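NAD-dependent epimerase/dehydratase (Veillonella parvula DSM 2008, PDB 3R6D) probably binds a nicotinamide dinucleotide in a Rossmann-type domain and may act as an epimerase or dehydratase. Local coordinates at residues K121-F124 with D125-I129. Residues are numbered along the deposited sequence; the frame is centred on the assembly and turned at random.
Sequences KWTF and DNLPI
Trp122 and Asn126 meet in a local contact at the C-terminal end of helix 117-125, on the surface of the chain, where the backbone leaves the helix and turns toward helix 129-144. The Asn126 amide lies over one face of the indole, the two planes 24° apart. Its ND2 sits 3.2 Å from Trp122 CE2, above the centre of the ring system. The same ND2 donates to Trp122 O at 2.9 Å, and this bond is almost straight at 173°. The acceptor lies in the amide plane, so bond and stack together fix how the amide is turned. Asn126 CB adds a CH-pi contact over the six-membered ring. Trp122 CG stands anti to the backbone N (chi1 -169°), which brings the indole beneath the amide; the ring also meets Trp156 edge-to-face. With an alanine in place of Trp122, the Asn126 amide would probably keep its bond to the backbone oxygen but lose its stacking surface and turn more easily.

In the last turn, Asp125 N bonds to Lys121 O at 2.9 Å, and Asn126 N bonds to Thr123 O, three residues back, at 3.1 Å. This turn joins helix 117-125 to helix 129-144, in the part of the chain that follows strand 102-108 of the mostly parallel Rossmann-type sheet. Lys121 bends at its last torsion and sets NZ 3.1 Å from Asp125 OD2, on the syn lone pair, in an exposed salt bridge. On the inner side, Thr123 CG2 and Leu127 CD1 lie alongside each other at 4.0 Å, and both residues pack on Met108. Thr123 OG1 instead bonds to Leu119 O and Trp156 NE1.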
loop_
_atom_site.group_PDB
_atom_site.type_symbol
_atom_site.label_atom_id
_atom_site.label_comp_id
_atom_site.label_asym_id
_atom_site.label_seq_id
_atom_site.Cartn_x
_atom_site.Cartn_y
_atom_site.Cartn_z
ATOM N N LYS A 121 0.876 8.273 -21.475
ATOM C CA LYS A 121 2.186 8.475 -22.115
ATOM C C LYS A 121 3.132 9.211 -21.177
ATOM O O LYS A 121 4.308 8.826 -21.033
ATOM C CB LYS A 121 2.027 9.248 -23.421
ATOM C CG LYS A 121 3.357 9.493 -24.118
ATOM C CD LYS A 121 3.120 10.131 -25.501
ATOM C CE LYS A 121 4.412 10.562 -26.171
ATOM N NZ LYS A 121 5.104 11.646 -25.391
ATOM N N TRP A 122 2.638 10.238 -20.481
ATOM C CA TRP A 122 3.487 10.962 -19.535
ATOM C C TRP A 122 3.990 10.007 -18.455
ATOM O O TRP A 122 5.167 10.035 -18.072
ATOM C CB TRP A 122 2.734 12.137 -18.913
ATOM C CG TRP A 122 3.671 13.039 -18.146
ATOM C CD1 TRP A 122 4.351 14.141 -18.644
ATOM C CD2 TRP A 122 4.047 12.919 -16.774
ATOM N NE1 TRP A 122 5.102 14.701 -17.660
ATOM C CE2 TRP A 122 4.961 13.976 -16.503
ATOM C CE3 TRP A 122 3.723 12.018 -15.749
ATOM C CZ2 TRP A 122 5.566 14.152 -15.241
ATOM C CZ3 TRP A 122 4.319 12.204 -14.471
ATOM C CH2 TRP A 122 5.228 13.267 -14.240
ATOM N N THR A 123 3.099 9.154 -17.948
ATOM C CA THR A 123 3.460 8.220 -16.900
ATOM C C THR A 123 4.636 7.334 -17.325
ATOM O O THR A 123 5.643 7.233 -16.620
ATOM C CB THR A 123 2.229 7.386 -16.489
ATOM O OG1 THR A 123 1.306 8.262 -15.858
ATOM C CG2 THR A 123 2.585 6.245 -15.537
ATOM N N PHE A 124 4.521 6.717 -18.509
ATOM C CA PHE A 124 5.585 5.818 -18.959
ATOM C C PHE A 124 6.852 6.541 -19.419
ATOM O O PHE A 124 7.942 5.988 -19.314
ATOM C CB PHE A 124 5.034 4.808 -19.971
ATOM C CG PHE A 124 4.009 3.908 -19.351
ATOM C CD1 PHE A 124 4.349 3.119 -18.241
ATOM C CD2 PHE A 124 2.727 3.852 -19.824
ATOM C CE1 PHE A 124 3.428 2.297 -17.617
ATOM C CE2 PHE A 124 1.770 3.039 -19.194
ATOM C CZ PHE A 124 2.117 2.253 -18.096
ATOM N N ASP A 125 6.713 7.789 -19.848
ATOM C CA ASP A 125 7.865 8.629 -20.155
ATOM C C ASP A 125 8.670 8.938 -18.898
ATOM O O ASP A 125 9.832 9.318 -18.981
ATOM C CB ASP A 125 7.416 9.957 -20.771
ATOM C CG ASP A 125 6.950 9.842 -22.226
ATOM O OD1 ASP A 125 7.056 8.762 -22.867
ATOM O OD2 ASP A 125 6.458 10.876 -22.743
ATOM N N ASN A 126 8.055 8.791 -17.727
ATOM C CA ASN A 126 8.659 9.221 -16.465
ATOM C C ASN A 126 8.928 8.096 -15.477
ATOM O O ASN A 126 9.137 8.341 -14.282
ATOM C CB ASN A 126 7.797 10.338 -15.836
ATOM C CG ASN A 126 8.034 11.663 -16.533
ATOM O OD1 ASN A 126 8.969 12.392 -16.189
ATOM N ND2 ASN A 126 7.244 11.947 -17.552
ATOM N N LEU A 127 8.958 6.870 -15.984
ATOM C CA LEU A 127 9.331 5.712 -15.179
ATOM C C LEU A 127 10.223 4.814 -16.001
ATOM O O LEU A 127 10.009 4.642 -17.209
ATOM C CB LEU A 127 8.082 4.909 -14.810
ATOM C CG LEU A 127 7.120 5.598 -13.835
ATOM C CD1 LEU A 127 5.830 4.816 -13.762
ATOM C CD2 LEU A 127 7.727 5.756 -12.430
ATOM N N PRO A 128 11.204 4.181 -15.351
ATOM C CA PRO A 128 11.998 3.206 -16.093
ATOM C C PRO A 128 11.156 1.975 -16.402
ATOM O O PRO A 128 10.277 1.625 -15.619
ATOM C CB PRO A 128 13.127 2.835 -15.135
ATOM C CG PRO A 128 12.888 3.514 -13.858
ATOM C CD PRO A 128 11.671 4.408 -13.975
ATOM N N ILE A 129 11.419 1.341 -17.532
ATOM C CA ILE A 129 10.683 0.165 -17.929
ATOM C C ILE A 129 10.808 -0.926 -16.884
ATOM O O ILE A 129 9.833 -1.625 -16.593
ATOM C CB ILE A 129 11.155 -0.346 -19.325
ATOM C CG1 ILE A 129 10.720 0.664 -20.385
ATOM C CG2 ILE A 129 10.589 -1.744 -19.613
ATOM C CD1 ILE A 129 11.228 0.318 -21.812
#